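Local structure of adenosine deaminase (Burkholderia ambifaria, 4GXW) at residues V32-C36 / R238-G242; H112-N118 / G151-S157; F211-A215 / A339-D343; L294-P298 / F331-D337. The protein binds a zinc ion in a TIM-barrel fold and probably catalyses hydrolytic deamination of adenosine or a related purine. All coordinates share one frame; numbering follows the deposited sequence. Where two conformers were deposited one is given.

Interaction 1 (V32-C36 / R238-G242); sequences VELHC and RVDHG. With ZN (zinc ion), chain C.
H35 and H241 meet beside the zinc ion: CE1 of H35 lies 3.4 Å from NE2 of H241, over one face of the H241 ring and near its rim. From the H35 side the same approach is at the ring edge, and the ring planes are inclined obliquely at 58°. H35 carries CG anti to its backbone N (chi1 -171°), which directs the imidazole toward D240 and H241; its NE2 binds the metal at 2.2 Å, and H37, H216 and D301 are the other protein ligands. ND1 is hydrogen-bonded to T263, whose hydroxyl also bonds OD1 of D240, and this fixes the ring's rotation. That OD1 lies obliquely to the H35 ring, 3.7 Å from ND1. H241 reaches the site through water: its NE2 lies 2.8 Å from the zinc-bound water, while its ND1 is tied to Y243. Deeper in the barrel, R238 has CG between its backbone N and carbonyl carbon (chi1 60°) and runs extended to NE, bringing one guanidinium face to CB and CD2 of L34, with CD2 3.8 Å from NH1. A water joins three groups here, donating to L34 O and to D240 OD1 at 2.7 Å and accepting from R238 NE at 2.8 Å. R238 also forms a salt bridge with E114. The polar groups thus meet through water and metal, consistent with a zinc-bound water poised for hydrolytic deamination.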
loop_
_atom_site.group_PDB
_atom_site.type_symbol
_atom_site.label_atom_id
_atom_site.label_comp_id
_atom_site.label_asym_id
_atom_site.label_seq_id
_atom_site.Cartn_x
_atom_site.Cartn_y
_atom_site.Cartn_z
ATOM N N VAL A 32 9.426 3.238 -4.931
ATOM C CA VAL A 32 8.811 3.662 -3.682
ATOM C C VAL A 32 7.589 2.781 -3.471
ATOM O O VAL A 32 7.027 2.227 -4.425
ATOM C CB VAL A 32 8.396 5.148 -3.666
ATOM C CG1 VAL A 32 9.583 6.038 -4.000
ATOM C CG2 VAL A 32 7.250 5.404 -4.626
ATOM N N GLU A 33 7.192 2.633 -2.215
ATOM C CA GLU A 33 5.918 1.992 -1.880
ATOM C C GLU A 33 5.101 2.998 -1.071
ATOM O O GLU A 33 5.587 3.538 -0.068
ATOM C CB GLU A 33 6.091 0.689 -1.096
ATOM C CG GLU A 33 4.751 0.025 -0.766
ATOM C CD GLU A 33 4.840 -1.474 -0.613
ATOM O OE1 GLU A 33 5.613 -1.952 0.257
ATOM O OE2 GLU A 33 4.132 -2.185 -1.367
ATOM N N LEU A 34 3.876 3.251 -1.531
ATOM C CA LEU A 34 3.005 4.259 -0.930
ATOM C C LEU A 34 1.724 3.674 -0.355
ATOM O O LEU A 34 0.923 4.401 0.222
ATOM C CB LEU A 34 2.631 5.330 -1.959
ATOM C CG LEU A 34 3.766 6.121 -2.600
ATOM C CD1 LEU A 34 3.209 7.128 -3.594
ATOM C CD2 LEU A 34 4.591 6.819 -1.526
ATOM N N HIS A 35 1.517 2.369 -0.520
ATOM C CA HIS A 35 0.282 1.722 -0.074
ATOM C C HIS A 35 0.596 0.341 0.475
ATOM O O HIS A 35 0.662 -0.645 -0.268
ATOM C CB HIS A 35 -0.740 1.641 -1.222
ATOM C CG HIS A 35 -2.112 1.192 -0.802
ATOM N ND1 HIS A 35 -3.251 1.571 -1.483
ATOM C CD2 HIS A 35 -2.531 0.384 0.205
ATOM C CE1 HIS A 35 -4.311 1.033 -0.900
ATOM N NE2 HIS A 35 -3.903 0.313 0.136
ATOM N N CYS A 36 0.807 0.284 1.784
ATOM C CA CYS A 36 1.126 -0.961 2.466
ATOM C C CYS A 36 0.694 -0.864 3.912
ATOM O O CYS A 36 1.065 0.077 4.614
ATOM C CB CYS A 36 2.628 -1.235 2.411
ATOM S SG CYS A 36 3.051 -2.835 3.113
ATOM N N ARG A 238 -3.250 12.597 -2.003
ATOM C CA ARG A 238 -3.307 11.512 -2.975
ATOM C C ARG A 238 -4.461 10.594 -2.604
ATOM O O ARG A 238 -5.073 10.767 -1.553
ATOM C CB ARG A 238 -1.971 10.756 -3.095
ATOM C CG ARG A 238 -1.501 10.111 -1.802
ATOM C CD ARG A 238 -0.160 9.370 -1.978
ATOM N NE ARG A 238 0.154 8.613 -0.766
ATOM C CZ ARG A 238 1.263 8.726 -0.035
ATOM N NH1 ARG A 238 2.249 9.540 -0.384
ATOM N NH2 ARG A 238 1.397 7.999 1.061
ATOM N N VAL A 239 -4.768 9.647 -3.486
ATOM C CA VAL A 239 -5.894 8.746 -3.310
ATOM C C VAL A 239 -5.426 7.300 -3.293
ATOM O O VAL A 239 -4.580 6.910 -4.094
ATOM C CB VAL A 239 -6.925 8.933 -4.456
ATOM C CG1 VAL A 239 -8.045 7.919 -4.359
ATOM C CG2 VAL A 239 -7.494 10.332 -4.439
ATOM N N ASP A 240 -5.980 6.504 -2.383
ATOM C CA ASP A 240 -5.746 5.063 -2.355
ATOM C C ASP A 240 -6.883 4.299 -3.029
ATOM O O ASP A 240 -8.054 4.438 -2.665
ATOM C CB ASP A 240 -5.490 4.581 -0.925
ATOM C CG ASP A 240 -4.322 5.300 -0.291
ATOM O OD1 ASP A 240 -3.201 5.250 -0.859
ATOM O OD2 ASP A 240 -4.536 5.959 0.758
ATOM N N HIS A 241 -6.497 3.517 -4.039
ATOM C CA HIS A 241 -7.381 2.752 -4.925
ATOM C C HIS A 241 -8.027 3.672 -5.966
ATOM O O HIS A 241 -7.449 3.929 -7.026
ATOM C CB HIS A 241 -8.424 1.915 -4.172
ATOM C CG HIS A 241 -7.843 0.867 -3.265
ATOM N ND1 HIS A 241 -6.984 -0.121 -3.705
ATOM C CD2 HIS A 241 -8.025 0.648 -1.940
ATOM C CE1 HIS A 241 -6.669 -0.906 -2.687
ATOM N NE2 HIS A 241 -7.289 -0.462 -1.605
ATOM N N GLY A 242 -9.210 4.186 -5.665
ATOM C CA GLY A 242 -9.892 5.108 -6.553
ATOM C C GLY A 242 -10.553 4.501 -7.769
ATOM O O GLY A 242 -10.986 5.239 -8.641
HETATM ZN ZN ZN C . -5.084 -0.671 1.658
HETATM O O HOH W 1 -1.038 6.352 0.317
HETATM O O HOH W 2 -6.547 -1.647 0.771
#

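Interaction 2 (H112-N118 / G151-S157)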
loop_
_atom_site.group_PDB
_atom_site.type_symbol
_atom_site.label_atom_id
_atom_site.label_comp_id
_atom_site.label_asym_id
_atom_site.label_seq_id
_atom_site.Cartn_x
_atom_site.Cartn_y
_atom_site.Cartn_z
ATOM N N HIS A 112 12.150 3.887 -0.489
ATOM C CA HIS A 112 11.327 4.751 0.341
ATOM C C HIS A 112 9.957 4.100 0.461
ATOM O O HIS A 112 9.311 3.825 -0.554
ATOM C CB HIS A 112 11.212 6.140 -0.305
ATOM C CG HIS A 112 10.318 7.082 0.438
ATOM N ND1 HIS A 112 10.741 7.809 1.530
ATOM C CD2 HIS A 112 9.019 7.416 0.243
ATOM C CE1 HIS A 112 9.739 8.543 1.982
ATOM N NE2 HIS A 112 8.680 8.315 1.223
ATOM N N ALA A 113 9.521 3.851 1.695
ATOM C CA ALA A 113 8.235 3.202 1.958
ATOM C C ALA A 113 7.396 4.039 2.914
ATOM O O ALA A 113 7.870 4.433 3.981
ATOM C CB ALA A 113 8.441 1.804 2.549
ATOM N N GLU A 114 6.145 4.300 2.544
ATOM C CA GLU A 114 5.204 4.958 3.442
ATOM C C GLU A 114 4.125 3.937 3.741
ATOM O O GLU A 114 3.509 3.399 2.813
ATOM C CB GLU A 114 4.631 6.218 2.784
ATOM C CG GLU A 114 5.738 7.121 2.251
ATOM C CD GLU A 114 5.258 8.437 1.679
ATOM O OE1 GLU A 114 4.050 8.748 1.764
ATOM O OE2 GLU A 114 6.109 9.175 1.136
ATOM N N PHE A 115 3.922 3.643 5.025
ATOM C CA PHE A 115 3.061 2.530 5.419
ATOM C C PHE A 115 2.017 2.911 6.459
ATOM O O PHE A 115 2.223 3.833 7.258
ATOM C CB PHE A 115 3.897 1.311 5.851
ATOM C CG PHE A 115 4.769 1.546 7.061
ATOM C CD1 PHE A 115 6.043 2.084 6.933
ATOM C CD2 PHE A 115 4.323 1.207 8.327
ATOM C CE1 PHE A 115 6.856 2.278 8.062
ATOM C CE2 PHE A 115 5.127 1.397 9.442
ATOM C CZ PHE A 115 6.388 1.944 9.310
ATOM N N PHE A 116 0.889 2.201 6.415
ATOM C CA PHE A 116 -0.285 2.483 7.237
ATOM C C PHE A 116 -0.292 1.675 8.539
ATOM O O PHE A 116 0.031 0.482 8.549
ATOM C CB PHE A 116 -1.560 2.121 6.472
ATOM C CG PHE A 116 -1.761 2.875 5.175
ATOM C CD1 PHE A 116 -1.636 4.254 5.111
ATOM C CD2 PHE A 116 -2.071 2.188 4.007
ATOM C CE1 PHE A 116 -1.834 4.931 3.907
ATOM C CE2 PHE A 116 -2.272 2.871 2.805
ATOM C CZ PHE A 116 -2.148 4.245 2.766
ATOM N N TRP A 117 -0.707 2.326 9.623
ATOM C CA TRP A 117 -0.886 1.669 10.918
ATOM C C TRP A 117 -2.123 2.275 11.554
ATOM O O TRP A 117 -2.272 3.498 11.543
ATOM C CB TRP A 117 0.333 1.917 11.811
ATOM C CG TRP A 117 0.086 1.750 13.293
ATOM C CD1 TRP A 117 -0.344 0.619 13.943
ATOM C CD2 TRP A 117 0.269 2.745 14.312
ATOM N NE1 TRP A 117 -0.440 0.858 15.304
ATOM C CE2 TRP A 117 -0.054 2.151 15.549
ATOM C CE3 TRP A 117 0.701 4.077 14.294
ATOM C CZ2 TRP A 117 0.007 2.855 16.749
ATOM C CZ3 TRP A 117 0.775 4.765 15.483
ATOM C CH2 TRP A 117 0.432 4.153 16.696
ATOM N N ASN A 118 -3.016 1.438 12.084
ATOM C CA ASN A 118 -4.217 1.932 12.767
ATOM C C ASN A 118 -4.013 2.058 14.276
ATOM O O ASN A 118 -4.024 1.066 15.002
ATOM C CB ASN A 118 -5.419 1.022 12.513
ATOM C CG ASN A 118 -5.717 0.827 11.048
ATOM O OD1 ASN A 118 -5.308 -0.181 10.461
ATOM N ND2 ASN A 118 -6.456 1.769 10.447
ATOM N N GLY A 151 14.465 4.511 3.363
ATOM C CA GLY A 151 13.769 5.597 4.039
ATOM C C GLY A 151 12.304 5.254 4.216
ATOM O O GLY A 151 11.757 4.419 3.487
ATOM N N ALA A 152 11.643 5.886 5.181
ATOM C CA ALA A 152 10.247 5.541 5.442
ATOM C C ALA A 152 9.468 6.667 6.096
ATOM O O ALA A 152 10.048 7.533 6.765
ATOM C CB ALA A 152 10.158 4.273 6.305
ATOM N N ARG A 153 8.153 6.658 5.883
ATOM C CA ARG A 153 7.230 7.481 6.663
ATOM C C ARG A 153 6.114 6.610 7.214
ATOM O O ARG A 153 5.691 5.639 6.575
ATOM C CB ARG A 153 6.614 8.595 5.816
ATOM C CG ARG A 153 7.612 9.541 5.168
ATOM C CD ARG A 153 8.338 10.386 6.204
ATOM N NE ARG A 153 9.250 11.344 5.577
ATOM C CZ ARG A 153 10.485 11.055 5.173
ATOM N NH1 ARG A 153 10.981 9.833 5.329
ATOM N NH2 ARG A 153 11.232 11.998 4.612
ATOM N N LEU A 154 5.630 6.985 8.392
ATOM C CA LEU A 154 4.501 6.332 9.041
ATOM C C LEU A 154 3.241 7.159 8.817
ATOM O O LEU A 154 3.255 8.384 8.976
ATOM C CB LEU A 154 4.769 6.211 10.538
ATOM C CG LEU A 154 3.668 5.606 11.410
ATOM C CD1 LEU A 154 3.357 4.188 10.939
ATOM C CD2 LEU A 154 4.108 5.616 12.868
ATOM N N ILE A 155 2.155 6.482 8.456
ATOM C CA ILE A 155 0.874 7.125 8.188
ATOM C C ILE A 155 -0.180 6.506 9.105
ATOM O O ILE A 155 -0.815 5.503 8.760
ATOM C CB ILE A 155 0.464 6.991 6.701
ATOM C CG1 ILE A 155 1.565 7.537 5.783
ATOM C CG2 ILE A 155 -0.864 7.704 6.437
ATOM C CD1 ILE A 155 1.296 7.309 4.290
ATOM N N PRO A 156 -0.365 7.090 10.300
ATOM C CA PRO A 156 -1.445 6.635 11.179
ATOM C C PRO A 156 -2.761 6.755 10.423
ATOM O O PRO A 156 -3.016 7.779 9.774
ATOM C CB PRO A 156 -1.361 7.602 12.363
ATOM C CG PRO A 156 0.082 8.050 12.367
ATOM C CD PRO A 156 0.446 8.160 10.909
ATOM N N SER A 157 -3.591 5.720 10.501
ATOM C CA SER A 157 -4.762 5.641 9.641
ATOM C C SER A 157 -6.038 5.412 10.424
ATOM O O SER A 157 -6.093 4.589 11.345
ATOM C CB SER A 157 -4.579 4.543 8.596
ATOM O OG SER A 157 -3.491 4.860 7.739
#
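W117 and S157 lie near the C-terminal ends of two neighbouring parallel strands of the TIM barrel, joined by a right-handed beta-alpha-beta crossover through helices 119-126 and 130-148. Six backbone hydrogen bonds join the strands: the amides of A113, F115 and W117 donate to G151 O, R153 O and I155 O, and those of R153, I155 and S157 donate to A113 O, F115 O and W117 O. The shortest is S157 N to W117 O, 2.8 Å; the longest, W117 N to I155 O, is 3.3 Å. I155 O also accepts from S157 OG, the two donors arriving from opposite faces of its carbonyl plane. On the face of H112, E114 and F116, H112 NE2 donates to E114 OE2 in the plane of the imidazole at 2.7 Å; that oxygen also accepts from W340 N, and OE1 is paired with R238. R153 bends at chi2 (-67°), bringing its guanidinium face to H112 CE1 and its NH1 to A152 O. I155 lies alongside F116, whose ring edge receives CG2. The other face is mainly apolar, packed by helices 91-106 and 130-148: L154 CD1 meets F115 CE2 at 3.6 Å and W117 CB at 3.9 Å, and W117 NE1 is satisfied by T122. At the strand end N118 ND2, also bonded to D188, donates to S157 O at 3.0 Å from above the carbonyl plane.

Interaction 3 (F211-A215 / A339-D343); sequences FRTTA and AWVDD
The loop between helix 325-338 and helix 343-371 lies at the end of the TIM barrel where strand 212-217 begins, and W340 packs there. W340 is the centre of an inverse gamma turn, and its indole lies flat against R212. The two side chains run antiparallel, guanidinium and indole planes only 11° apart, but it is the aliphatic part of R212 that covers the ring: CB sits over its centre, 3.6 Å from CE2. With CG anti to the carbonyl carbon (chi1 -71°) and the chain extended to NE, the guanidinium is carried beyond the indole, where one face rests on the W340 backbone, NH1 being 3.5 Å from W340 C. The far edge of the indole abuts the strand, with CZ2 3.4 Å from T213 O and CH2 3.8 Å from T214 CG2. T214 OG1 bonds D240, and R238 makes a cation-pi contact with the indole. R212 therefore offers the ring an aliphatic cover while R238 supplies the cation, whose charge would be expected to be eased by the electron-rich indole.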
loop_
_atom_site.group_PDB
_atom_site.type_symbol
_atom_site.label_atom_id
_atom_site.label_comp_id
_atom_site.label_asym_id
_atom_site.label_seq_id
_atom_site.Cartn_x
_atom_site.Cartn_y
_atom_site.Cartn_z
ATOM N N PHE A 211 -0.286 18.279 8.613
ATOM C CA PHE A 211 -0.100 16.932 8.083
ATOM C C PHE A 211 -0.642 16.790 6.672
ATOM O O PHE A 211 -1.616 17.449 6.297
ATOM C CB PHE A 211 -0.762 15.905 9.007
ATOM C CG PHE A 211 -0.085 15.777 10.341
ATOM C CD1 PHE A 211 1.198 15.251 10.433
ATOM C CD2 PHE A 211 -0.717 16.200 11.503
ATOM C CE1 PHE A 211 1.833 15.149 11.669
ATOM C CE2 PHE A 211 -0.088 16.098 12.739
ATOM C CZ PHE A 211 1.188 15.579 12.821
ATOM N N ARG A 212 -0.006 15.918 5.894
ATOM C CA ARG A 212 -0.579 15.494 4.620
ATOM C C ARG A 212 -1.674 14.471 4.878
ATOM O O ARG A 212 -1.774 13.920 5.987
ATOM C CB ARG A 212 0.491 14.906 3.708
ATOM C CG ARG A 212 1.454 15.950 3.156
ATOM C CD ARG A 212 2.516 15.236 2.390
ATOM N NE ARG A 212 3.348 16.034 1.500
ATOM C CZ ARG A 212 4.640 16.261 1.706
ATOM N NH1 ARG A 212 5.235 15.784 2.790
ATOM N NH2 ARG A 212 5.335 16.979 0.834
ATOM N N THR A 213 -2.529 14.242 3.886
ATOM C CA THR A 213 -3.597 13.273 4.038
ATOM C C THR A 213 -3.793 12.452 2.770
ATOM O O THR A 213 -3.553 12.912 1.651
ATOM C CB THR A 213 -4.959 13.926 4.449
ATOM O OG1 THR A 213 -5.542 14.605 3.341
ATOM C CG2 THR A 213 -4.836 14.886 5.632
ATOM N N THR A 214 -4.254 11.232 2.978
ATOM C CA THR A 214 -4.638 10.335 1.898
ATOM C C THR A 214 -5.907 9.607 2.341
ATOM O O THR A 214 -6.323 9.732 3.497
ATOM C CB THR A 214 -3.502 9.347 1.525
ATOM O OG1 THR A 214 -3.876 8.594 0.361
ATOM C CG2 THR A 214 -3.177 8.409 2.678
ATOM N N ALA A 215 -6.543 8.875 1.437
ATOM C CA ALA A 215 -7.769 8.151 1.783
ATOM C C ALA A 215 -8.035 6.995 0.842
ATOM O O ALA A 215 -7.916 7.153 -0.374
ATOM C CB ALA A 215 -8.977 9.101 1.767
ATOM N N ALA A 339 4.981 10.824 -3.496
ATOM C CA ALA A 339 5.613 10.619 -2.197
ATOM C C ALA A 339 5.550 11.860 -1.311
ATOM O O ALA A 339 5.530 12.998 -1.786
ATOM C CB ALA A 339 7.059 10.151 -2.374
ATOM N N TRP A 340 5.547 11.618 -0.007
ATOM C CA TRP A 340 5.474 12.686 0.973
ATOM C C TRP A 340 6.877 13.067 1.430
ATOM O O TRP A 340 7.268 12.863 2.580
ATOM C CB TRP A 340 4.564 12.267 2.125
ATOM C CG TRP A 340 3.115 12.243 1.704
ATOM C CD1 TRP A 340 2.598 12.665 0.500
ATOM C CD2 TRP A 340 1.998 11.788 2.479
ATOM N NE1 TRP A 340 1.228 12.503 0.494
ATOM C CE2 TRP A 340 0.840 11.958 1.688
ATOM C CE3 TRP A 340 1.868 11.233 3.752
ATOM C CZ2 TRP A 340 -0.436 11.615 2.144
ATOM C CZ3 TRP A 340 0.605 10.895 4.202
ATOM C CH2 TRP A 340 -0.527 11.091 3.402
ATOM N N VAL A 341 7.636 13.605 0.479
ATOM C CA VAL A 341 8.987 14.100 0.717
ATOM C C VAL A 341 9.087 15.473 0.072
ATOM O O VAL A 341 8.193 15.866 -0.685
ATOM C CB VAL A 341 10.073 13.162 0.129
ATOM C CG1 VAL A 341 10.035 11.804 0.809
ATOM C CG2 VAL A 341 9.927 13.012 -1.394
ATOM N N ASP A 342 10.161 16.206 0.351
ATOM C CA ASP A 342 10.240 17.561 -0.201
ATOM C C ASP A 342 10.631 17.598 -1.683
ATOM O O ASP A 342 11.049 16.579 -2.260
ATOM C CB ASP A 342 11.113 18.501 0.649
ATOM C CG ASP A 342 12.566 18.063 0.732
ATOM O OD1 ASP A 342 13.043 17.323 -0.152
ATOM O OD2 ASP A 342 13.250 18.490 1.686
ATOM N N ASP A 343 10.484 18.771 -2.292
ATOM C CA ASP A 343 10.724 18.928 -3.722
ATOM C C ASP A 343 12.158 18.589 -4.123
ATOM O O ASP A 343 12.382 18.028 -5.200
ATOM C CB ASP A 343 10.381 20.348 -4.178
ATOM C CG ASP A 343 8.900 20.640 -4.109
ATOM O OD1 ASP A 343 8.106 19.683 -3.998
ATOM O OD2 ASP A 343 8.528 21.828 -4.174
#

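Interaction 4 (L294-P298 / F331-D337); sequences LKIHP and FMLNGID
K295 and H297 bring strand 295-298 against helix 331-337 almost at a right angle, the axes inclined at 96° and approaching to 6.9 Å. N334 makes the central polar link: its ND2 donates to I296 O at 2.9 Å, an almost straight bond (168° at the hydrogen) with the acceptor in the plane of the amide. CG of N334 lies anti to the carbonyl carbon, and this chi1 of -63° turns the amide toward the strand. The amide also lies against the K295 chain, whose CG and CD pass its OD1 at 3.6 Å. K295 runs extended beyond CG until NZ forms a salt bridge with D337 OD2 at 2.8 Å, coming from above the carboxylate plane; D337 OD1 is held by R350, giving this partly exposed carboxylate two cationic partners. On the other side of N334 the contact is apolar. I296 and F331 lie side by side and point the same way, CG1 being 3.5 Å from CE1, and P298 CD packs on F331 CB at 3.9 Å. H297 sets its imidazole against the helix backbone: G335 CA lies over one face, 3.4 Å from CD2, while F331 O stands at the ring edge in its plane. The absence of a side chain at G335 permits this close approach. H297 ND1 is bonded to N299. F323 meets the F331 ring edge-to-face. This is a helix laid across the last barrel strand, near the end where the strands begin, rather than the antiparallel helix of a regular beta-alpha unit; the strand leads on to the zinc ligand D301.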
loop_
_atom_site.group_PDB
_atom_site.type_symbol
_atom_site.label_atom_id
_atom_site.label_comp_id
_atom_site.label_asym_id
_atom_site.label_seq_id
_atom_site.Cartn_x
_atom_site.Cartn_y
_atom_site.Cartn_z
ATOM N N LEU A 294 -4.992 9.435 -15.760
ATOM C CA LEU A 294 -4.680 9.390 -14.335
ATOM C C LEU A 294 -3.290 8.837 -14.081
ATOM O O LEU A 294 -2.838 7.926 -14.779
ATOM C CB LEU A 294 -5.710 8.539 -13.590
ATOM C CG LEU A 294 -7.166 8.951 -13.798
ATOM C CD1 LEU A 294 -8.089 7.968 -13.098
ATOM C CD2 LEU A 294 -7.408 10.364 -13.281
ATOM N N LYS A 295 -2.616 9.397 -13.080
ATOM C CA LYS A 295 -1.326 8.900 -12.610
ATOM C C LYS A 295 -1.542 7.802 -11.592
ATOM O O LYS A 295 -2.058 8.069 -10.504
ATOM C CB LYS A 295 -0.533 10.033 -11.945
ATOM C CG LYS A 295 -0.063 11.124 -12.885
ATOM C CD LYS A 295 0.887 12.084 -12.164
ATOM C CE LYS A 295 1.510 13.094 -13.118
ATOM N NZ LYS A 295 2.579 13.891 -12.445
ATOM N N ILE A 296 -1.161 6.577 -11.931
ATOM C CA ILE A 296 -1.254 5.473 -10.990
ATOM C C ILE A 296 0.127 4.987 -10.567
ATOM O O ILE A 296 1.130 5.257 -11.237
ATOM C CB ILE A 296 -2.112 4.290 -11.518
ATOM C CG1 ILE A 296 -1.377 3.518 -12.623
ATOM C CG2 ILE A 296 -3.482 4.788 -11.983
ATOM C CD1 ILE A 296 -2.143 2.286 -13.125
ATOM N N HIS A 297 0.157 4.243 -9.469
ATOM C CA HIS A 297 1.391 3.714 -8.913
ATOM C C HIS A 297 1.060 2.407 -8.214
ATOM O O HIS A 297 0.226 2.394 -7.316
ATOM C CB HIS A 297 1.992 4.710 -7.922
ATOM C CG HIS A 297 3.212 4.193 -7.232
ATOM N ND1 HIS A 297 3.185 3.712 -5.942
ATOM C CD2 HIS A 297 4.488 4.060 -7.665
ATOM C CE1 HIS A 297 4.399 3.307 -5.607
ATOM N NE2 HIS A 297 5.206 3.501 -6.635
ATOM N N PRO A 298 1.695 1.302 -8.631
ATOM C CA PRO A 298 1.342 -0.018 -8.094
ATOM C C PRO A 298 2.023 -0.330 -6.759
ATOM O O PRO A 298 3.155 0.109 -6.525
ATOM C CB PRO A 298 1.845 -0.969 -9.173
ATOM C CG PRO A 298 3.052 -0.262 -9.711
ATOM C CD PRO A 298 2.702 1.201 -9.703
ATOM N N PHE A 331 4.993 5.016 -14.217
ATOM C CA PHE A 331 4.515 4.655 -12.885
ATOM C C PHE A 331 5.575 4.945 -11.814
ATOM O O PHE A 331 5.240 5.377 -10.713
ATOM C CB PHE A 331 4.127 3.174 -12.792
ATOM C CG PHE A 331 3.010 2.754 -13.709
ATOM C CD1 PHE A 331 2.113 3.667 -14.256
ATOM C CD2 PHE A 331 2.872 1.416 -14.031
ATOM C CE1 PHE A 331 1.090 3.242 -15.090
ATOM C CE2 PHE A 331 1.860 0.987 -14.870
ATOM C CZ PHE A 331 0.974 1.900 -15.410
ATOM N N MET A 332 6.839 4.679 -12.133
ATOM C CA MET A 332 7.946 5.014 -11.241
ATOM C C MET A 332 7.980 6.516 -10.953
ATOM O O MET A 332 8.084 6.942 -9.796
ATOM C CB MET A 332 9.285 4.570 -11.847
ATOM C CG MET A 332 10.468 4.916 -10.953
ATOM S SD MET A 332 12.065 4.549 -11.701
ATOM C CE MET A 332 12.164 5.843 -12.928
ATOM N N LEU A 333 7.865 7.317 -12.004
ATOM C CA LEU A 333 7.836 8.763 -11.838
ATOM C C LEU A 333 6.613 9.223 -11.042
ATOM O O LEU A 333 6.708 10.151 -10.233
ATOM C CB LEU A 333 7.919 9.460 -13.199
ATOM C CG LEU A 333 9.230 9.215 -13.960
ATOM C CD1 LEU A 333 9.127 9.753 -15.371
ATOM C CD2 LEU A 333 10.402 9.853 -13.221
ATOM N N ASN A 334 5.473 8.559 -11.247
ATOM C CA ASN A 334 4.270 8.857 -10.470
ATOM C C ASN A 334 4.475 8.623 -8.977
ATOM O O ASN A 334 3.985 9.387 -8.142
ATOM C CB ASN A 334 3.078 8.029 -10.959
ATOM C CG ASN A 334 2.690 8.337 -12.395
ATOM O OD1 ASN A 334 3.067 9.378 -12.959
ATOM N ND2 ASN A 334 1.911 7.436 -12.989
ATOM N N GLY A 335 5.164 7.542 -8.636
ATOM C CA GLY A 335 5.497 7.270 -7.247
ATOM C C GLY A 335 6.348 8.364 -6.617
ATOM O O GLY A 335 6.146 8.725 -5.450
ATOM N N ILE A 336 7.296 8.898 -7.379
ATOM C CA ILE A 336 8.105 10.012 -6.910
ATOM C C ILE A 336 7.221 11.245 -6.679
ATOM O O ILE A 336 7.292 11.888 -5.626
ATOM C CB ILE A 336 9.235 10.341 -7.901
ATOM C CG1 ILE A 336 10.278 9.218 -7.889
ATOM C CG2 ILE A 336 9.883 11.670 -7.533
ATOM C CD1 ILE A 336 11.217 9.221 -9.085
ATOM N N ASP A 337 6.370 11.558 -7.654
ATOM C CA ASP A 337 5.462 12.699 -7.524
ATOM C C ASP A 337 4.530 12.564 -6.328
ATOM O O ASP A 337 4.247 13.542 -5.650
ATOM C CB ASP A 337 4.601 12.865 -8.783
ATOM C CG ASP A 337 5.404 13.264 -9.998
ATOM O OD1 ASP A 337 6.511 13.817 -9.836
ATOM O OD2 ASP A 337 4.912 13.036 -11.125
#

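Interactions 1 to 3 share one parallel sheet: interaction 1 spans the barrel between its outermost strands in that sheet, interaction 2 pairs neighbours within it, and interaction 3 sets a loop against its end. Interaction 4 lies on the second sheet and touches interaction 1 where V32 O meets H297. E114, R238 and W340 form a polar junction shared by the first three. All four contacts are mainly buried, interaction 1 closest to the centre of the chain; partly exposed residues include R153, R212, K295 and D337. Chemistry follows place: metal and water in interaction 1, backbone bonds in the strand pair, an arginine-indole overlap at the barrel end, and apolar packing grading into a salt bridge in interaction 4.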